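Local coordinates for cellulose biosynthesis protein BcsG (Salmonella typhimurium LT2, PDB 5OLT) that is required for cellulose biosynthesis and carries a zinc-binding extramembrane domain of the alkaline phosphatase family, at residues F88-K93 with K343-L348; D134-L139 with R327-K332; N196-G201 with R257-V262. One frame throughout, in Å; residues are numbered along the deposited sequence. Where two conformers were deposited one is given.

Contact 1: F88-K93 with K343-L348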
ATOM      1  N   PHE A  88      -9.078   3.258  12.075  1.00 12.47           N
ATOM      2  CA  PHE A  88      -7.609   3.162  11.989  1.00 11.77           C
ATOM      3  C   PHE A  88      -6.904   3.965  13.067  1.00 11.53           C
ATOM      4  O   PHE A  88      -7.465   4.899  13.625  1.00 14.04           O
ATOM      5  CB  PHE A  88      -7.144   3.674  10.609  1.00 11.65           C
ATOM      6  CG  PHE A  88      -7.484   2.738   9.481  1.00 12.00           C
ATOM      7  CD1 PHE A  88      -6.746   1.574   9.286  1.00 12.30           C
ATOM      8  CD2 PHE A  88      -8.558   3.017   8.659  1.00 13.07           C
ATOM      9  CE1 PHE A  88      -7.079   0.706   8.252  1.00 13.28           C
ATOM     10  CE2 PHE A  88      -8.929   2.144   7.624  1.00 12.48           C
ATOM     11  CZ  PHE A  88      -8.188   0.989   7.425  1.00 12.77           C
ATOM     12  N   ASP A  89      -5.667   3.601  13.344  1.00 10.68           N
ATOM     13  CA  ASP A  89      -4.819   4.409  14.199  1.00 10.70           C
ATOM     14  C   ASP A  89      -4.111   5.479  13.409  1.00 11.25           C
ATOM     15  O   ASP A  89      -3.891   6.563  13.913  1.00 11.56           O
ATOM     16  CB  ASP A  89      -3.780   3.559  14.917  1.00 11.80           C
ATOM     17  CG  ASP A  89      -4.376   2.576  15.883  1.00 12.29           C
ATOM     18  OD1 ASP A  89      -5.509   2.814  16.406  1.00 14.69           O
ATOM     19  OD2 ASP A  89      -3.685   1.570  16.167  1.00 12.68           O
ATOM     20  N   ILE A  90      -3.754   5.180  12.159  1.00 10.84           N
ATOM     21  CA  ILE A  90      -2.997   6.062  11.277  1.00 10.71           C
ATOM     22  C   ILE A  90      -3.683   6.014   9.922  1.00 10.08           C
ATOM     23  O   ILE A  90      -3.966   4.907   9.423  1.00 11.19           O
ATOM     24  CB  ILE A  90      -1.542   5.572  11.153  1.00 10.67           C
ATOM     25  CG1 ILE A  90      -0.833   5.549  12.507  1.00 11.40           C
ATOM     26  CG2 ILE A  90      -0.792   6.426  10.117  1.00 13.20           C
ATOM     27  CD1 ILE A  90       0.481   4.767  12.479  1.00 12.63           C
ATOM     28  N   LEU A  91      -3.927   7.155   9.310  1.00  9.55           N
ATOM     29  CA  LEU A  91      -4.602   7.180   8.006  1.00  9.60           C
ATOM     30  C   LEU A  91      -3.870   8.147   7.097  1.00 10.64           C
ATOM     31  O   LEU A  91      -3.725   9.341   7.431  1.00 10.63           O
ATOM     32  CB  LEU A  91      -6.078   7.583   8.217  1.00 11.98           C
ATOM     33  CG  LEU A  91      -6.990   7.605   6.998  1.00 12.60           C
ATOM     34  CD1 LEU A  91      -7.062   6.228   6.344  1.00 14.65           C
ATOM     35  CD2 LEU A  91      -8.382   8.068   7.427  1.00 14.71           C
ATOM     36  N   PHE A  92      -3.415   7.641   5.951  1.00 10.75           N
ATOM     37  CA  PHE A  92      -2.741   8.512   4.980  1.00 10.39           C
ATOM     38  C   PHE A  92      -3.736   9.179   4.045  1.00 10.65           C
ATOM     39  O   PHE A  92      -4.623   8.512   3.482  1.00 12.35           O
ATOM     40  CB  PHE A  92      -1.786   7.659   4.128  1.00 10.39           C
ATOM     41  CG  PHE A  92      -0.579   7.149   4.875  1.00 10.81           C
ATOM     42  CD1 PHE A  92      -0.640   5.962   5.621  1.00 11.06           C
ATOM     43  CD2 PHE A  92       0.638   7.808   4.780  1.00 10.95           C
ATOM     44  CE1 PHE A  92       0.474   5.473   6.295  1.00 12.74           C
ATOM     45  CE2 PHE A  92       1.772   7.323   5.445  1.00 11.39           C
ATOM     46  CZ  PHE A  92       1.706   6.141   6.206  1.00 12.36           C
ATOM     47  N   LYS A  93      -3.560  10.484   3.839  1.00 11.12           N
ATOM     48  CA  LYS A  93      -4.414  11.290   2.978  1.00 10.56           C
ATOM     49  C   LYS A  93      -3.815  11.597   1.609  1.00 11.03           C
ATOM     50  O   LYS A  93      -4.518  11.948   0.704  1.00 11.76           O
ATOM     51  CB  LYS A  93      -4.826  12.585   3.700  1.00 12.41           C
ATOM     52  CG  LYS A  93      -5.640  12.379   4.980  1.00 16.14           C
ATOM     53  CD  LYS A  93      -6.904  11.579   4.695  1.00 18.49           C
ATOM     54  CE  LYS A  93      -7.777  11.400   5.936  1.00 24.98           C
ATOM     55  NZ  LYS A  93      -8.367  12.694   6.361  1.00 30.83           N
ATOM     56  N   LYS A 343       5.745  10.692  18.120  1.00 14.78           N
ATOM     57  CA  LYS A 343       7.047  10.236  17.648  1.00 15.94           C
ATOM     58  C   LYS A 343       6.876   9.087  16.655  1.00 14.26           C
ATOM     59  O   LYS A 343       7.534   9.080  15.610  1.00 13.80           O
ATOM     60  CB  LYS A 343       7.905   9.789  18.833  1.00 17.83           C
ATOM     61  CG  LYS A 343       9.324   9.403  18.465  1.00 18.82           C
ATOM     62  CD  LYS A 343      10.075   9.056  19.724  1.00 21.34           C
ATOM     63  CE  LYS A 343      11.523   8.760  19.432  1.00 23.50           C
ATOM     64  NZ  LYS A 343      12.175   8.323  20.708  1.00 27.10           N
ATOM     65  N   LEU A 344       5.980   8.149  16.962  1.00 13.79           N
ATOM     66  CA  LEU A 344       5.760   6.993  16.082  1.00 12.86           C
ATOM     67  C   LEU A 344       5.304   7.410  14.680  1.00 12.01           C
ATOM     68  O   LEU A 344       5.649   6.726  13.718  1.00 13.29           O
ATOM     69  CB  LEU A 344       4.741   6.042  16.703  1.00 13.23           C
ATOM     70  CG  LEU A 344       4.394   4.765  15.908  1.00 13.33           C
ATOM     71  CD1 LEU A 344       5.632   3.893  15.707  1.00 15.59           C
ATOM     72  CD2 LEU A 344       3.341   3.991  16.684  1.00 15.19           C
ATOM     73  N   THR A 345       4.544   8.486  14.585  1.00 12.48           N
ATOM     74  CA  THR A 345       3.967   8.905  13.294  1.00 13.01           C
ATOM     75  C   THR A 345       4.678  10.121  12.686  1.00 14.68           C
ATOM     76  O   THR A 345       4.235  10.622  11.649  1.00 16.92           O
ATOM     77  CB  THR A 345       2.459   9.209  13.424  1.00 14.03           C
ATOM     78  OG1 THR A 345       2.225  10.243  14.415  1.00 14.56           O
ATOM     79  CG2 THR A 345       1.674   7.956  13.802  1.00 16.21           C
ATOM     80  N   SER A 346       5.774  10.578  13.303  1.00 14.82           N
ATOM     81  CA  SER A 346       6.507  11.756  12.813  1.00 13.92           C
ATOM     82  C   SER A 346       7.794  11.319  12.084  1.00 14.65           C
ATOM     83  O   SER A 346       8.321  10.215  12.284  1.00 14.43           O
ATOM     84  CB  SER A 346       6.837  12.748  13.960  1.00 15.77           C
ATOM     85  OG  SER A 346       5.620  13.345  14.428  1.00 17.14           O
ATOM     86  N   ASN A 347       8.283  12.213  11.216  1.00 14.95           N
ATOM     87  CA  ASN A 347       9.511  11.976  10.448  1.00 15.95           C
ATOM     88  C   ASN A 347       9.453  10.721   9.592  1.00 14.17           C
ATOM     89  O   ASN A 347      10.450  10.060   9.375  1.00 15.67           O
ATOM     90  CB  ASN A 347      10.731  11.947  11.362  1.00 17.02           C
ATOM     91  CG  ASN A 347      10.731  13.106  12.324  1.00 20.96           C
ATOM     92  OD1 ASN A 347      10.395  12.947  13.509  1.00 23.41           O
ATOM     93  ND2 ASN A 347      11.003  14.290  11.802  1.00 24.18           N
ATOM     94  N   LEU A 348       8.263  10.403   9.109  1.00 13.14           N
ATOM     95  CA  LEU A 348       8.147   9.287   8.168  1.00 12.66           C
ATOM     96  C   LEU A 348       8.675   9.749   6.821  1.00 13.18           C
ATOM     97  O   LEU A 348       8.604  10.942   6.481  1.00 14.44           O
ATOM     98  CB  LEU A 348       6.682   8.839   8.048  1.00 13.05           C
ATOM     99  CG  LEU A 348       6.049   8.169   9.268  1.00 13.25           C
ATOM    100  CD1 LEU A 348       4.543   8.009   9.092  1.00 14.44           C
ATOM    101  CD2 LEU A 348       6.699   6.840   9.589  1.00 14.27           C
TER

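Contact 2: D134-L139 with R327-K332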
ATOM      1  N   ASP A 134      10.888 -10.398   2.958  1.00 13.59           N
ATOM      2  CA  ASP A 134      12.163 -11.105   3.175  0.70 14.44           C
ATOM      3  C   ASP A 134      12.895 -10.560   4.375  1.00 13.72           C
ATOM      4  O   ASP A 134      13.495 -11.325   5.140  1.00 15.69           O
ATOM      5  CB  ASP A 134      13.031 -10.986   1.941  0.70 15.82           C
ATOM      6  CG  ASP A 134      12.605 -11.931   0.852  0.70 20.56           C
ATOM      7  OD1 ASP A 134      11.817 -12.883   1.124  0.70 25.13           O
ATOM      8  OD2 ASP A 134      13.074 -11.731  -0.293  0.70 23.13           O
ATOM      9  N   ASN A 135      12.846  -9.241   4.553  1.00 12.83           N
ATOM     10  CA  ASN A 135      13.421  -8.606   5.733  1.00 12.90           C
ATOM     11  C   ASN A 135      12.757  -9.188   6.978  1.00 12.76           C
ATOM     12  O   ASN A 135      13.439  -9.473   7.969  1.00 15.14           O
ATOM     13  CB  ASN A 135      13.236  -7.078   5.679  1.00 12.94           C
ATOM     14  CG  ASN A 135      14.086  -6.428   4.581  1.00 13.83           C
ATOM     15  OD1 ASN A 135      15.182  -6.914   4.254  1.00 17.48           O
ATOM     16  ND2 ASN A 135      13.596  -5.351   4.005  1.00 13.66           N
ATOM     17  N   LEU A 136      11.435  -9.371   6.933  1.00 12.06           N
ATOM     18  CA  LEU A 136      10.759  -9.954   8.090  1.00 12.54           C
ATOM     19  C   LEU A 136      11.056 -11.436   8.260  1.00 13.62           C
ATOM     20  O   LEU A 136      11.265 -11.905   9.402  1.00 13.98           O
ATOM     21  CB  LEU A 136       9.258  -9.696   7.969  1.00 12.46           C
ATOM     22  CG  LEU A 136       8.918  -8.212   8.063  1.00 12.07           C
ATOM     23  CD1 LEU A 136       7.456  -8.044   7.655  1.00 13.85           C
ATOM     24  CD2 LEU A 136       9.185  -7.637   9.469  1.00 14.16           C
ATOM     25  N   ALA A 137      11.151 -12.174   7.140  1.00 14.69           N
ATOM     26  CA  ALA A 137      11.458 -13.619   7.227  1.00 14.51           C
ATOM     27  C   ALA A 137      12.803 -13.833   7.909  1.00 16.21           C
ATOM     28  O   ALA A 137      12.944 -14.755   8.730  1.00 18.77           O
ATOM     29  CB  ALA A 137      11.465 -14.275   5.866  1.00 14.66           C
ATOM     30  N   LYS A 138      13.771 -12.971   7.591  0.50 17.25           N
ATOM     31  CA  LYS A 138      15.126 -13.010   8.164  0.50 19.64           C
ATOM     32  C   LYS A 138      15.101 -12.873   9.682  0.50 19.91           C
ATOM     33  O   LYS A 138      15.945 -13.453  10.384  0.50 24.27           O
ATOM     34  CB  LYS A 138      15.990 -11.892   7.552  0.50 21.83           C
ATOM     35  CG  LYS A 138      16.609 -12.249   6.212  0.50 24.50           C
ATOM     36  CD  LYS A 138      17.085 -11.045   5.412  0.50 26.54           C
ATOM     37  CE  LYS A 138      17.808 -10.002   6.252  0.50 27.86           C
ATOM     38  NZ  LYS A 138      18.506  -9.009   5.379  0.50 34.46           N
ATOM     39  N   LEU A 139      14.111 -12.123  10.180  1.00 17.39           N
ATOM     40  CA  LEU A 139      13.950 -11.837  11.608  1.00 16.86           C
ATOM     41  C   LEU A 139      12.990 -12.797  12.302  1.00 17.67           C
ATOM     42  O   LEU A 139      12.599 -12.538  13.454  1.00 22.43           O
ATOM     43  CB  LEU A 139      13.475 -10.396  11.799  1.00 17.36           C
ATOM     44  CG  LEU A 139      14.486  -9.311  11.420  1.00 17.14           C
ATOM     45  CD1 LEU A 139      13.783  -7.958  11.363  1.00 20.44           C
ATOM     46  CD2 LEU A 139      15.657  -9.251  12.385  1.00 18.59           C
ATOM     47  N   ARG A 327       9.608   0.349  12.772  1.00 11.10           N
ATOM     48  CA  ARG A 327       9.358   0.974  14.095  1.00 11.11           C
ATOM     49  C   ARG A 327       8.632   0.006  15.015  1.00 10.75           C
ATOM     50  O   ARG A 327       8.830   0.047  16.244  1.00 14.52           O
ATOM     51  CB  ARG A 327       8.596   2.296  13.949  1.00 11.30           C
ATOM     52  CG  ARG A 327       9.471   3.333  13.237  1.00 11.95           C
ATOM     53  CD  ARG A 327       8.777   4.656  13.108  1.00 12.41           C
ATOM     54  NE  ARG A 327       9.636   5.620  12.405  1.00 12.89           N
ATOM     55  CZ  ARG A 327       9.332   6.914  12.284  1.00 12.53           C
ATOM     56  NH1 ARG A 327       8.231   7.409  12.841  1.00 13.83           N
ATOM     57  NH2 ARG A 327      10.124   7.725  11.590  1.00 14.56           N
ATOM     58  N   ALA A 328       7.863  -0.912  14.442  1.00 10.94           N
ATOM     59  CA  ALA A 328       7.121  -1.901  15.231  1.00 11.22           C
ATOM     60  C   ALA A 328       7.803  -3.235  15.376  1.00 11.44           C
ATOM     61  O   ALA A 328       7.312  -4.062  16.136  1.00 11.77           O
ATOM     62  CB  ALA A 328       5.772  -2.119  14.583  1.00 12.38           C
ATOM     63  N   VAL A 329       8.894  -3.478  14.622  1.00 11.89           N
ATOM     64  CA  VAL A 329       9.324  -4.875  14.391  1.00 11.59           C
ATOM     65  C   VAL A 329       9.787  -5.642  15.636  1.00 11.97           C
ATOM     66  O   VAL A 329       9.616  -6.865  15.693  1.00 12.98           O
ATOM     67  CB  VAL A 329      10.387  -4.986  13.235  1.00 12.20           C
ATOM     68  CG1 VAL A 329      11.770  -4.555  13.713  1.00 14.11           C
ATOM     69  CG2 VAL A 329      10.417  -6.383  12.647  1.00 14.71           C
ATOM     70  N   ASP A 330      10.294  -4.907  16.632  1.00 12.89           N
ATOM     71  CA  ASP A 330      10.654  -5.563  17.902  1.00 12.86           C
ATOM     72  C   ASP A 330       9.461  -5.869  18.786  1.00 13.05           C
ATOM     73  O   ASP A 330       9.606  -6.467  19.836  1.00 14.34           O
ATOM     74  CB  ASP A 330      11.766  -4.811  18.660  1.00 15.22           C
ATOM     75  CG  ASP A 330      11.351  -3.424  19.143  1.00 17.10           C
ATOM     76  OD1 ASP A 330      10.137  -3.095  19.172  1.00 16.77           O
ATOM     77  OD2 ASP A 330      12.263  -2.665  19.533  1.00 21.16           O
ATOM     78  N   GLY A 331       8.278  -5.433  18.356  1.00 13.47           N
ATOM     79  CA  GLY A 331       7.023  -5.702  19.070  1.00 13.90           C
ATOM     80  C   GLY A 331       6.844  -4.911  20.355  1.00 14.27           C
ATOM     81  O   GLY A 331       5.819  -5.084  21.026  1.00 13.90           O
ATOM     82  N   LYS A 332       7.809  -4.068  20.714  1.00 14.41           N
ATOM     83  CA  LYS A 332       7.782  -3.453  22.042  1.00 15.93           C
ATOM     84  C   LYS A 332       6.686  -2.413  22.183  1.00 15.36           C
ATOM     85  O   LYS A 332       6.194  -2.188  23.278  1.00 16.11           O
ATOM     86  CB  LYS A 332       9.157  -2.915  22.415  1.00 16.77           C
ATOM     87  CG  LYS A 332      10.155  -4.044  22.628  1.00 19.92           C
ATOM     88  CD  LYS A 332      11.533  -3.496  22.993  1.00 21.45           C
ATOM     89  CE  LYS A 332      12.495  -4.639  23.202  1.00 26.94           C
ATOM     90  NZ  LYS A 332      13.796  -4.082  23.666  1.00 33.48           N
TER

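Contact 3: N196-G201 with R257-V262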
ATOM      1  N   ASN A 196     -11.205 -14.830   8.651  1.00 12.92           N
ATOM      2  CA  ASN A 196     -11.463 -15.699   9.809  1.00 13.58           C
ATOM      3  C   ASN A 196     -10.642 -16.989   9.751  1.00 14.05           C
ATOM      4  O   ASN A 196     -10.178 -17.481  10.798  1.00 15.62           O
ATOM      5  CB  ASN A 196     -12.938 -15.989   9.940  1.00 14.42           C
ATOM      6  CG  ASN A 196     -13.670 -14.874  10.663  1.00 16.61           C
ATOM      7  OD1 ASN A 196     -13.100 -14.166  11.504  1.00 23.33           O
ATOM      8  ND2 ASN A 196     -14.947 -14.723  10.359  1.00 19.61           N
ATOM      9  N   ARG A 197     -10.443 -17.515   8.551  1.00 13.70           N
ATOM     10  CA  ARG A 197      -9.585 -18.690   8.364  1.00 14.11           C
ATOM     11  C   ARG A 197      -8.147 -18.346   8.747  1.00 14.40           C
ATOM     12  O   ARG A 197      -7.457 -19.096   9.431  1.00 15.44           O
ATOM     13  CB  ARG A 197      -9.690 -19.207   6.921  1.00 14.89           C
ATOM     14  CG  ARG A 197      -8.681 -20.324   6.637  1.00 16.30           C
ATOM     15  CD  ARG A 197      -8.937 -20.983   5.299  1.00 16.32           C
ATOM     16  NE  ARG A 197     -10.208 -21.730   5.303  1.00 18.90           N
ATOM     17  CZ  ARG A 197     -10.655 -22.475   4.296  1.00 18.43           C
ATOM     18  NH1 ARG A 197      -9.946 -22.613   3.182  1.00 17.84           N
ATOM     19  NH2 ARG A 197     -11.823 -23.116   4.429  1.00 20.10           N
ATOM     20  N   TRP A 198      -7.673 -17.164   8.334  1.00 14.01           N
ATOM     21  CA  TRP A 198      -6.357 -16.700   8.722  1.00 13.36           C
ATOM     22  C   TRP A 198      -6.230 -16.597  10.255  1.00 13.81           C
ATOM     23  O   TRP A 198      -5.234 -17.047  10.844  1.00 15.52           O
ATOM     24  CB  TRP A 198      -6.109 -15.331   8.060  1.00 14.34           C
ATOM     25  CG  TRP A 198      -4.854 -14.658   8.487  1.00 12.72           C
ATOM     26  CD1 TRP A 198      -3.612 -14.859   7.967  1.00 13.80           C
ATOM     27  CD2 TRP A 198      -4.700 -13.710   9.541  1.00 12.92           C
ATOM     28  NE1 TRP A 198      -2.691 -14.101   8.625  1.00 13.70           N
ATOM     29  CE2 TRP A 198      -3.320 -13.378   9.606  1.00 12.31           C
ATOM     30  CE3 TRP A 198      -5.589 -13.095  10.433  1.00 14.51           C
ATOM     31  CZ2 TRP A 198      -2.816 -12.454  10.519  1.00 14.79           C
ATOM     32  CZ3 TRP A 198      -5.081 -12.195  11.356  1.00 16.22           C
ATOM     33  CH2 TRP A 198      -3.703 -11.891  11.397  1.00 15.59           C
ATOM     34  N   LEU A 199      -7.252 -16.042  10.897  1.00 13.74           N
ATOM     35  CA  LEU A 199      -7.236 -15.806  12.354  1.00 15.34           C
ATOM     36  C   LEU A 199      -7.207 -17.124  13.143  1.00 17.05           C
ATOM     37  O   LEU A 199      -6.513 -17.227  14.140  1.00 20.01           O
ATOM     38  CB  LEU A 199      -8.432 -14.950  12.785  1.00 16.50           C
ATOM     39  CG  LEU A 199      -8.431 -14.547  14.272  1.00 17.74           C
ATOM     40  CD1 LEU A 199      -7.150 -13.821  14.702  1.00 19.60           C
ATOM     41  CD2 LEU A 199      -9.669 -13.688  14.542  1.00 20.93           C
ATOM     42  N   THR A 200      -7.950 -18.129  12.698  0.70 18.43           N
ATOM     43  CA  THR A 200      -7.902 -19.457  13.357  0.70 23.33           C
ATOM     44  C   THR A 200      -6.478 -20.046  13.211  0.70 26.12           C
ATOM     45  O   THR A 200      -5.901 -20.560  14.184  0.70 28.39           O
ATOM     46  CB  THR A 200      -8.892 -20.464  12.740  0.70 27.72           C
ATOM     47  OG1 THR A 200      -8.440 -20.831  11.432  0.70 33.95           O
ATOM     48  CG2 THR A 200     -10.340 -19.900  12.670  0.70 24.14           C
ATOM     49  N   GLY A 201      -5.911 -19.951  11.998  1.00 25.31           N
ATOM     50  CA  GLY A 201      -4.559 -20.505  11.724  1.00 27.60           C
ATOM     51  C   GLY A 201      -3.488 -19.902  12.625  1.00 28.83           C
ATOM     52  O   GLY A 201      -2.613 -20.632  13.139  1.00 29.46           O
ATOM     53  N   ARG A 257      -5.061 -10.844  20.361  1.00 18.76           N
ATOM     54  CA  ARG A 257      -3.784 -11.029  19.676  1.00 17.38           C
ATOM     55  C   ARG A 257      -3.124  -9.689  19.341  1.00 16.03           C
ATOM     56  O   ARG A 257      -3.785  -8.682  19.070  1.00 15.78           O
ATOM     57  CB  ARG A 257      -3.975 -11.849  18.403  1.00 17.78           C
ATOM     58  CG  ARG A 257      -4.501 -13.270  18.631  1.00 22.11           C
ATOM     59  CD  ARG A 257      -4.458 -14.049  17.333  1.00 25.83           C
ATOM     60  NE  ARG A 257      -3.099 -14.248  16.837  1.00 31.01           N
ATOM     61  CZ  ARG A 257      -2.183 -15.068  17.367  1.00 33.79           C
ATOM     62  NH1 ARG A 257      -2.451 -15.801  18.438  1.00 35.84           N
ATOM     63  NH2 ARG A 257      -0.989 -15.172  16.811  1.00 39.00           N
ATOM     64  N   LYS A 258      -1.787  -9.699  19.359  1.00 14.46           N
ATOM     65  CA  LYS A 258      -1.004  -8.532  18.932  1.00 13.84           C
ATOM     66  C   LYS A 258      -0.870  -8.594  17.407  1.00 12.45           C
ATOM     67  O   LYS A 258      -0.251  -9.508  16.861  1.00 12.72           O
ATOM     68  CB  LYS A 258       0.375  -8.550  19.589  1.00 13.58           C
ATOM     69  CG  LYS A 258       0.298  -8.354  21.105  1.00 16.04           C
ATOM     70  CD  LYS A 258       1.645  -8.577  21.756  1.00 18.83           C
ATOM     71  CE  LYS A 258       1.595  -8.322  23.273  1.00 21.85           C
ATOM     72  NZ  LYS A 258       0.692  -9.253  24.038  1.00 27.77           N
ATOM     73  N   VAL A 259      -1.483  -7.617  16.731  1.00 11.19           N
ATOM     74  CA  VAL A 259      -1.526  -7.595  15.274  1.00 10.44           C
ATOM     75  C   VAL A 259      -1.326  -6.181  14.784  1.00 10.57           C
ATOM     76  O   VAL A 259      -1.917  -5.243  15.298  1.00 11.83           O
ATOM     77  CB  VAL A 259      -2.842  -8.168  14.703  1.00 11.82           C
ATOM     78  CG1 VAL A 259      -2.773  -8.258  13.157  1.00 12.77           C
ATOM     79  CG2 VAL A 259      -3.164  -9.558  15.246  1.00 13.00           C
ATOM     80  N   MET A 260      -0.498  -6.052  13.750  1.00 10.73           N
ATOM     81  CA  MET A 260      -0.374  -4.806  13.008  1.00  9.33           C
ATOM     82  C   MET A 260      -1.051  -5.020  11.674  1.00  9.46           C
ATOM     83  O   MET A 260      -0.609  -5.867  10.913  1.00  9.86           O
ATOM     84  CB  MET A 260       1.100  -4.445  12.813  1.00 10.04           C
ATOM     85  CG  MET A 260       1.316  -3.163  12.014  1.00 10.16           C
ATOM     86  SD  MET A 260       3.072  -2.836  11.866  1.00 11.98           S
ATOM     87  CE  MET A 260       3.076  -1.311  10.944  1.00 13.26           C
ATOM     88  N   VAL A 261      -2.115  -4.272  11.408  1.00  8.83           N
ATOM     89  CA  VAL A 261      -2.867  -4.381  10.136  1.00  8.60           C
ATOM     90  C   VAL A 261      -2.566  -3.157   9.295  1.00  8.70           C
ATOM     91  O   VAL A 261      -2.659  -2.029   9.767  1.00  9.84           O
ATOM     92  CB  VAL A 261      -4.381  -4.509  10.365  1.00  9.09           C
ATOM     93  CG1 VAL A 261      -5.102  -4.534   9.015  1.00 11.06           C
ATOM     94  CG2 VAL A 261      -4.667  -5.790  11.154  1.00 10.32           C
ATOM     95  N   VAL A 262      -2.115  -3.384   8.060  1.00  8.86           N
ATOM     96  CA  VAL A 262      -1.860  -2.312   7.100  1.00  9.42           C
ATOM     97  C   VAL A 262      -2.820  -2.511   5.941  1.00 10.25           C
ATOM     98  O   VAL A 262      -2.817  -3.589   5.334  1.00 11.87           O
ATOM     99  CB  VAL A 262      -0.420  -2.344   6.568  1.00 10.84           C
ATOM    100  CG1 VAL A 262      -0.231  -1.219   5.540  1.00 14.63           C
ATOM    101  CG2 VAL A 262       0.553  -2.224   7.735  1.00 11.93           C
TER

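Contact 1: F88-K93 with K343-L348
With CG1 anti to its carbonyl carbon and beside the backbone N (chi1 -60°), and CD1 extended beyond it (chi2 166°), Ile90 sends its longer branch to Thr345. The threonine answers with its methyl: chi1 of 58° leaves CG2 anti to the carbonyl carbon and OG1 between N and C. Ile90 CD1 lies 3.7 Å from Thr345 CG2, and Ile90 CG1 is equally near that methyl at 3.7 Å, so CG2 lies alongside the CG1-CD1 bond as the two side chains slide past each other in opposite directions. Two residues along the strand, Phe92 reaches across with the end of its ring, CZ being 4.5 Å from Leu348 CD1. This methyl meets the ring obliquely and only loosely.

The contact joins strand 90-96 of the central mixed sheet to the end of helix 341-345 and the loop after it. A classic beta bulge opens the strand, Asp89 and Ile90 both facing Val296 on the adjacent strand, while Ile312 of the edge strand touches Ile90, Phe92 and Thr345. Thr345 OG1 is hydrogen-bonded to Trp341 O within its own helix. With the hydroxyl engaged there and the methyl facing the isoleucine, the seam between sheet and helix end is apolar and rests on one close methyl contact, a looser ring contact and partial burial, without directional bonds between the two segments.

Contact 2: D134-L139 with R327-K332
Val329, Leu136 and Leu139 form a small apolar cluster where the C-terminal ends of two helices meet beside the alpha/beta core. Helix 132-138 follows the disulfide-bonded Cys130 and supplies the leucines. Val329 comes from the type I beta turn, Ala328 to Gly331, at the end of helix 318-328.

Val329 is the shared partner, and a single methyl does the touching. Its chi1 of 77° puts CG2 anti to the backbone N, and from there CG2 reaches both leucines. Leu136 CD2 is 3.6 Å from Val329 CG2, a snug methyl-to-methyl approach in which the two side chains run past each other in opposite directions.

Leu139 lies three residues further on, just as the helix gives way to loop, and its backbone N still bonds to Leu136 O at 3.0 Å. That near-complete helical turn brings both leucines to the same side. Although their side chains have almost the same torsions, they use different branches: Leu139 offers CD1, 3.9 Å from Val329 CG2, and crosses the valine at about a right angle. The valine methyl therefore sits against one leucine that runs alongside it and another that lies across it. Phe141, on the way to edge strand 142-147, also touches Val329, so the cluster continues toward the sheet.

Beyond Val329, the backbone is drawn into a tight reversal. Gly331 N bonds to Ala328 O at 2.8 Å, and Gly331 takes a positive phi as the first residue to leave helical geometry. An Asx turn follows, in which Lys332 N donates to Asp330 OD1 at 3.0 Å, nearly straight at 165° but approaching from above the carboxylate plane.

Contact 3: N196-G201 with R257-V262
Leu199 and Trp198, adjacent on helix 191-203, make the apolar contacts with Arg257, in the loop leading into strand 259-265, and Val259, its first residue. Leu199 CD1 lies 3.8 Å from Arg257 CD, so the leucine touches the aliphatic stem of the arginine, the two side chains passing in opposite directions. Arg257 bends at chi3 (64°), turning its guanidinium group aside to a salt bridge with Asp60. Trp198, its CG anti to the backbone N (chi1 174°), reaches Val259 with the far corner of the indole: CH2 is 4.1 Å from Val259 CG1, an oblique meeting.

Polar bonds fix the surroundings. NE1 of the buried Trp198 is hydrogen-bonded to Thr212 OG1 on strand 210-216, which steadies the ring's position. Within the helix, Gly201 N bonds to Arg197 O at 3.1 Å.

Helix 234-255 borders the contact through Phe248 against Trp198 and Leu252 against Leu199. Along the strand, Val259 points to helix 191-203, whereas Met260 packs on helix 318-328, placing the sheet between helices.

The three contacts are nested along the chain, contact 3 inside contact 2 and contact 2 inside contact 1, so their closing segments follow in the order 257-262, 327-332 and 343-348. Centres lie about 18 Å (1 and 2), 21 Å (1 and 3) and 16 Å (2 and 3) apart. Contacts 1 and 3 engage different strands of the same mixed sheet. Contact 2 touches both: Arg327 NH1 lies 2.8 Å from Leu344 O in a probable hydrogen bond, and Ala328 CB packs 3.9 Å from Met260 SD. Strand 259-265 leads on to the zinc ligands Glu266 and His267, just past its end; Cys67, after strand 60-66, and Ser102, on helix 102-110, complete the site.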